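Local coordinates for protein phytoene synthase (Enterococcus hirae, PDB 5IYS) that probably joins two farnesyl diphosphate molecules head to head as a dehydrosqualene synthase of the squalene/phytoene synthase family, with magnesium at its active site, at residues D116-L128 / G181-F193. Numbering follows the deposited sequence.
Sequences DADFKQPETRKDL and GRIYLTKEDMTRF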
loop_
_atom_site.group_PDB
_atom_site.type_symbol
_atom_site.label_atom_id
_atom_site.label_comp_id
_atom_site.label_asym_id
_atom_site.label_seq_id
_atom_site.Cartn_x
_atom_site.Cartn_y
_atom_site.Cartn_z
ATOM N N ASP A 116 -2.511 -12.517 8.309
ATOM C CA ASP A 116 -1.057 -12.625 8.283
ATOM C C ASP A 116 -0.465 -13.144 9.578
ATOM O O ASP A 116 0.603 -13.743 9.559
ATOM C CB ASP A 116 -0.415 -11.285 7.966
ATOM C CG ASP A 116 -0.342 -11.030 6.497
ATOM O OD1 ASP A 116 -0.172 -12.008 5.732
ATOM O OD2 ASP A 116 -0.387 -9.844 6.120
ATOM N N ALA A 117 -1.148 -12.902 10.690
ATOM C CA ALA A 117 -0.676 -13.371 11.982
ATOM C C ALA A 117 -0.617 -14.897 12.070
ATOM O O ALA A 117 0.044 -15.438 12.953
ATOM C CB ALA A 117 -1.542 -12.812 13.082
ATOM N N ASP A 118 -1.370 -15.583 11.215
ATOM C CA ASP A 118 -1.320 -17.040 11.110
ATOM C C ASP A 118 -1.102 -17.389 9.638
ATOM O O ASP A 118 -2.038 -17.728 8.906
ATOM C CB ASP A 118 -2.622 -17.649 11.656
ATOM C CG ASP A 118 -2.816 -19.124 11.279
ATOM O OD1 ASP A 118 -1.847 -19.839 10.916
ATOM O OD2 ASP A 118 -3.967 -19.593 11.401
ATOM N N PHE A 119 0.133 -17.203 9.182
ATOM C CA PHE A 119 0.390 -17.117 7.749
ATOM C C PHE A 119 0.152 -18.432 7.005
ATOM O O PHE A 119 0.650 -19.465 7.436
ATOM C CB PHE A 119 1.805 -16.610 7.458
ATOM C CG PHE A 119 2.025 -16.327 6.002
ATOM C CD1 PHE A 119 1.430 -15.223 5.414
ATOM C CD2 PHE A 119 2.619 -17.274 5.186
ATOM C CE1 PHE A 119 1.538 -15.004 4.058
ATOM C CE2 PHE A 119 2.695 -17.075 3.835
ATOM C CZ PHE A 119 2.115 -15.956 3.268
ATOM N N LYS A 120 -0.606 -18.391 5.907
ATOM C CA LYS A 120 -0.687 -19.506 4.961
ATOM C C LYS A 120 -0.371 -19.000 3.561
ATOM O O LYS A 120 -0.878 -17.958 3.152
ATOM C CB LYS A 120 -2.091 -20.109 4.927
ATOM C CG LYS A 120 -2.703 -20.414 6.285
ATOM C CD LYS A 120 -2.147 -21.691 6.859
ATOM C CE LYS A 120 -2.748 -21.966 8.228
ATOM N NZ LYS A 120 -2.094 -23.155 8.840
ATOM N N GLN A 121 0.468 -19.729 2.833
ATOM C CA GLN A 121 0.700 -19.472 1.416
ATOM C C GLN A 121 -0.586 -19.569 0.604
ATOM O O GLN A 121 -1.286 -20.579 0.679
ATOM C CB GLN A 121 1.696 -20.496 0.855
ATOM C CG GLN A 121 2.077 -20.226 -0.594
ATOM C CD GLN A 121 2.975 -21.286 -1.179
ATOM O OE1 GLN A 121 3.311 -22.266 -0.509
ATOM N NE2 GLN A 121 3.323 -21.127 -2.453
ATOM N N PRO A 122 -0.865 -18.563 -0.240
ATOM C CA PRO A 122 -2.031 -18.655 -1.112
ATOM C C PRO A 122 -1.946 -19.893 -1.988
ATOM O O PRO A 122 -0.901 -20.121 -2.590
ATOM C CB PRO A 122 -1.886 -17.421 -1.999
ATOM C CG PRO A 122 -0.458 -17.103 -1.970
ATOM C CD PRO A 122 -0.056 -17.375 -0.545
ATOM N N GLU A 123 -3.058 -20.594 -2.190
ATOM C CA GLU A 123 -3.049 -21.726 -3.107
ATOM C C GLU A 123 -3.225 -21.265 -4.548
ATOM O O GLU A 123 -2.534 -21.742 -5.459
ATOM C CB GLU A 123 -4.093 -22.780 -2.697
ATOM C CG GLU A 123 -4.341 -22.822 -1.184
ATOM C CD GLU A 123 -4.347 -24.221 -0.584
ATOM O OE1 GLU A 123 -5.342 -24.571 0.085
ATOM O OE2 GLU A 123 -3.342 -24.954 -0.728
ATOM N N THR A 124 -4.051 -20.242 -4.751
ATOM C CA THR A 124 -4.325 -19.779 -6.112
ATOM C C THR A 124 -4.062 -18.267 -6.256
ATOM O O THR A 124 -3.955 -17.573 -5.250
ATOM C CB THR A 124 -5.789 -20.062 -6.475
ATOM O OG1 THR A 124 -6.625 -19.353 -5.560
ATOM C CG2 THR A 124 -6.109 -21.559 -6.325
ATOM N N ARG A 125 -4.078 -17.754 -7.484
ATOM C CA ARG A 125 -4.012 -16.313 -7.715
ATOM C C ARG A 125 -5.280 -15.621 -7.247
ATOM O O ARG A 125 -5.249 -14.467 -6.836
ATOM C CB ARG A 125 -3.787 -16.010 -9.195
ATOM C CG ARG A 125 -2.367 -16.298 -9.649
ATOM C CD ARG A 125 -1.877 -15.287 -10.671
ATOM N NE ARG A 125 -0.554 -15.640 -11.188
ATOM C CZ ARG A 125 -0.001 -15.121 -12.282
ATOM N NH1 ARG A 125 -0.653 -14.215 -13.003
ATOM N NH2 ARG A 125 1.200 -15.535 -12.670
ATOM N N LYS A 126 -6.407 -16.321 -7.324
ATOM C CA LYS A 126 -7.633 -15.807 -6.716
ATOM C C LYS A 126 -7.456 -15.562 -5.224
ATOM O O LYS A 126 -7.930 -14.544 -4.689
ATOM C CB LYS A 126 -8.780 -16.791 -6.939
ATOM C CG LYS A 126 -10.169 -16.199 -6.751
ATOM C CD LYS A 126 -11.118 -16.758 -7.813
ATOM C CE LYS A 126 -12.578 -16.687 -7.385
ATOM N NZ LYS A 126 -13.442 -17.642 -8.145
ATOM N N ASP A 127 -6.859 -16.539 -4.544
ATOM C CA ASP A 127 -6.598 -16.401 -3.113
ATOM C C ASP A 127 -5.688 -15.191 -2.888
ATOM O O ASP A 127 -5.880 -14.405 -1.951
ATOM C CB ASP A 127 -5.909 -17.639 -2.535
ATOM C CG ASP A 127 -6.823 -18.850 -2.471
ATOM O OD1 ASP A 127 -7.948 -18.724 -1.956
ATOM O OD2 ASP A 127 -6.429 -19.915 -2.989
ATOM N N LEU A 128 -4.656 -15.092 -3.714
ATOM C CA LEU A 128 -3.682 -14.022 -3.528
ATOM C C LEU A 128 -4.354 -12.676 -3.805
ATOM O O LEU A 128 -4.087 -11.692 -3.116
ATOM C CB LEU A 128 -2.468 -14.196 -4.447
ATOM C CG LEU A 128 -1.336 -13.152 -4.325
ATOM C CD1 LEU A 128 -0.847 -12.964 -2.879
ATOM C CD2 LEU A 128 -0.151 -13.499 -5.223
ATOM N N GLY A 181 9.644 -17.164 6.888
ATOM C CA GLY A 181 8.606 -18.188 6.861
ATOM C C GLY A 181 7.382 -17.880 6.012
ATOM O O GLY A 181 6.372 -18.601 6.058
ATOM N N ARG A 182 7.496 -16.873 5.151
ATOM C CA ARG A 182 6.369 -16.526 4.311
ATOM C C ARG A 182 6.633 -16.719 2.828
ATOM O O ARG A 182 7.600 -16.186 2.283
ATOM C CB ARG A 182 5.923 -15.091 4.586
ATOM C CG ARG A 182 5.530 -14.823 6.031
ATOM C CD ARG A 182 4.734 -13.535 6.088
ATOM N NE ARG A 182 4.481 -13.115 7.461
ATOM C CZ ARG A 182 3.853 -11.992 7.802
ATOM N NH1 ARG A 182 3.335 -11.190 6.873
ATOM N NH2 ARG A 182 3.720 -11.685 9.085
ATOM N N ILE A 183 5.683 -17.358 2.155
ATOM C CA ILE A 183 5.686 -17.408 0.697
ATOM C C ILE A 183 4.368 -16.826 0.227
ATOM O O ILE A 183 3.316 -17.391 0.515
ATOM C CB ILE A 183 5.851 -18.853 0.149
ATOM C CG1 ILE A 183 7.170 -19.457 0.652
ATOM C CG2 ILE A 183 5.790 -18.865 -1.387
ATOM C CD1 ILE A 183 7.447 -20.879 0.139
ATOM N N TYR A 184 4.429 -15.669 -0.429
ATOM C CA TYR A 184 3.243 -15.100 -1.074
ATOM C C TYR A 184 2.990 -15.603 -2.494
ATOM O O TYR A 184 1.880 -15.517 -3.015
ATOM C CB TYR A 184 3.341 -13.564 -1.045
ATOM C CG TYR A 184 3.236 -13.006 0.359
ATOM C CD1 TYR A 184 1.993 -12.779 0.947
ATOM C CD2 TYR A 184 4.382 -12.745 1.113
ATOM C CE1 TYR A 184 1.892 -12.278 2.219
ATOM C CE2 TYR A 184 4.292 -12.234 2.393
ATOM C CZ TYR A 184 3.040 -11.990 2.933
ATOM O OH TYR A 184 2.944 -11.464 4.205
ATOM N N LEU A 185 4.038 -16.023 -3.188
ATOM C CA LEU A 185 3.850 -16.616 -4.508
ATOM C C LEU A 185 2.908 -17.823 -4.384
ATOM O O LEU A 185 2.892 -18.486 -3.349
ATOM C CB LEU A 185 5.199 -17.072 -5.078
ATOM C CG LEU A 185 6.287 -16.001 -5.147
ATOM C CD1 LEU A 185 7.598 -16.631 -5.636
ATOM C CD2 LEU A 185 5.869 -14.836 -6.047
ATOM N N THR A 186 2.050 -18.026 -5.377
ATOM C CA THR A 186 0.996 -19.009 -5.233
ATOM C C THR A 186 1.511 -20.425 -5.472
ATOM O O THR A 186 2.477 -20.651 -6.210
ATOM C CB THR A 186 -0.240 -18.710 -6.097
ATOM O OG1 THR A 186 0.036 -18.976 -7.477
ATOM C CG2 THR A 186 -0.672 -17.253 -5.925
ATOM N N LYS A 187 0.928 -21.370 -4.746
ATOM C CA LYS A 187 1.193 -22.775 -5.041
ATOM C C LYS A 187 0.984 -23.131 -6.508
ATOM O O LYS A 187 1.822 -23.778 -7.138
ATOM C CB LYS A 187 0.372 -23.661 -4.119
ATOM C CG LYS A 187 0.888 -23.633 -2.704
ATOM C CD LYS A 187 0.196 -24.698 -1.865
ATOM C CE LYS A 187 0.539 -24.548 -0.383
ATOM N NZ LYS A 187 -0.549 -25.144 0.444
ATOM N N GLU A 188 -0.076 -22.593 -7.092
ATOM C CA GLU A 188 -0.376 -22.862 -8.482
ATOM C C GLU A 188 0.659 -22.306 -9.453
ATOM O O GLU A 188 1.101 -23.012 -10.367
ATOM C CB GLU A 188 -1.802 -22.423 -8.784
ATOM C CG GLU A 188 -2.018 -21.668 -10.073
ATOM C CD GLU A 188 -3.456 -21.192 -10.174
ATOM O OE1 GLU A 188 -3.706 -19.981 -9.958
ATOM O OE2 GLU A 188 -4.338 -22.065 -10.342
ATOM N N ASP A 189 1.152 -21.098 -9.176
ATOM C CA ASP A 189 2.243 -20.531 -9.957
ATOM C C ASP A 189 3.551 -21.305 -9.826
ATOM O O ASP A 189 4.220 -21.563 -10.823
ATOM C CB ASP A 189 2.431 -19.049 -9.622
ATOM C CG ASP A 189 1.396 -18.175 -10.310
ATOM O OD1 ASP A 189 1.144 -18.440 -11.507
ATOM O OD2 ASP A 189 0.872 -17.218 -9.683
ATOM N N MET A 190 3.925 -21.649 -8.599
ATOM C CA MET A 190 5.135 -22.429 -8.365
ATOM C C MET A 190 5.124 -23.740 -9.152
ATOM O O MET A 190 6.121 -24.087 -9.791
ATOM C CB MET A 190 5.247 -22.758 -6.885
ATOM C CG MET A 190 4.915 -21.587 -5.998
ATOM S SD MET A 190 6.291 -21.308 -4.878
ATOM C CE MET A 190 7.404 -20.577 -6.074
ATOM N N THR A 191 3.962 -24.388 -9.187
ATOM C CA THR A 191 3.762 -25.581 -10.010
ATOM C C THR A 191 3.803 -25.295 -11.522
ATOM O O THR A 191 4.522 -25.975 -12.258
ATOM C CB THR A 191 2.468 -26.312 -9.608
ATOM O OG1 THR A 191 2.542 -26.682 -8.224
ATOM C CG2 THR A 191 2.250 -27.546 -10.461
ATOM N N ARG A 192 3.110 -24.249 -11.970
ATOM C CA ARG A 192 3.023 -23.911 -13.394
ATOM C C ARG A 192 4.408 -23.624 -13.986
ATOM O O ARG A 192 4.721 -24.068 -15.102
ATOM C CB ARG A 192 2.045 -22.739 -13.611
ATOM C CG ARG A 192 2.250 -21.915 -14.885
ATOM C CD ARG A 192 1.217 -20.790 -15.013
ATOM N NE ARG A 192 1.395 -20.003 -16.236
ATOM C CZ ARG A 192 0.918 -18.775 -16.418
ATOM N NH1 ARG A 192 0.215 -18.178 -15.461
ATOM N NH2 ARG A 192 1.174 -18.129 -17.547
ATOM N N PHE A 193 5.260 -22.952 -13.211
ATOM C CA PHE A 193 6.550 -22.499 -13.719
ATOM C C PHE A 193 7.694 -23.417 -13.288
ATOM O O PHE A 193 8.846 -23.174 -13.632
ATOM C CB PHE A 193 6.826 -21.036 -13.329
ATOM C CG PHE A 193 5.920 -20.046 -14.014
ATOM C CD1 PHE A 193 6.148 -19.668 -15.332
ATOM C CD2 PHE A 193 4.776 -19.579 -13.376
ATOM C CE1 PHE A 193 5.277 -18.794 -15.997
ATOM C CE2 PHE A 193 3.901 -18.726 -14.026
ATOM C CZ PHE A 193 4.160 -18.303 -15.317
#
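F119 packs against R182 and Y184 where two loops of the all-helical squalene/phytoene synthase fold run together, each leading into a helix whose N-cap is a threonine, T124 or T186. This end is the tight one. The R182 chain lies over one face of the F119 ring, its CG 4.0 Å from the ring centroid, and its guanidinium is nearly parallel to the ring. F119 in turn sends its edge onto the face of Y184 in a T-shaped stack, planes at 65°. Extended from CG to NE, R182 reaches past the phenyl ring so that NH1 donates in the guanidinium plane to Y184 OH (2.7 Å), while NH2 pairs with the magnesium ligand D60; the contact thus borders the metal site. D116, close to a bound magnesium, is hydrogen-bonded through OD2 to Y131 OH. I183 O, at the F119 edge, is buried without a polar partner.

Midway, Q121 has CG anti to the backbone N (chi1 -175°), which, with the chain extended beyond it, carries the amide to the 185-187 backbone, where NE2 donates to L185 O at 2.8 Å. Backbone bonds from K187 N to P122 O and E188 N to E123 O tie the start of helix 187-193 to the loop before helix 125-143.

The solvent side is looser: E123 and K187 lie side by side, K187 NZ meeting E123 OE2 at 3.0 Å from above the carboxylate plane in an exposed salt bridge, and R125 N gives E188 OE1 a weak bond. Deeper in, R125 turns to D189 in a second salt bridge; NH2, hydrogen-bonded to S215 OG, adds a weak bond to OD1, and R125 NE meets the syn lone pair of D189 OD2 at 2.6 Å, nearly straight at 170°.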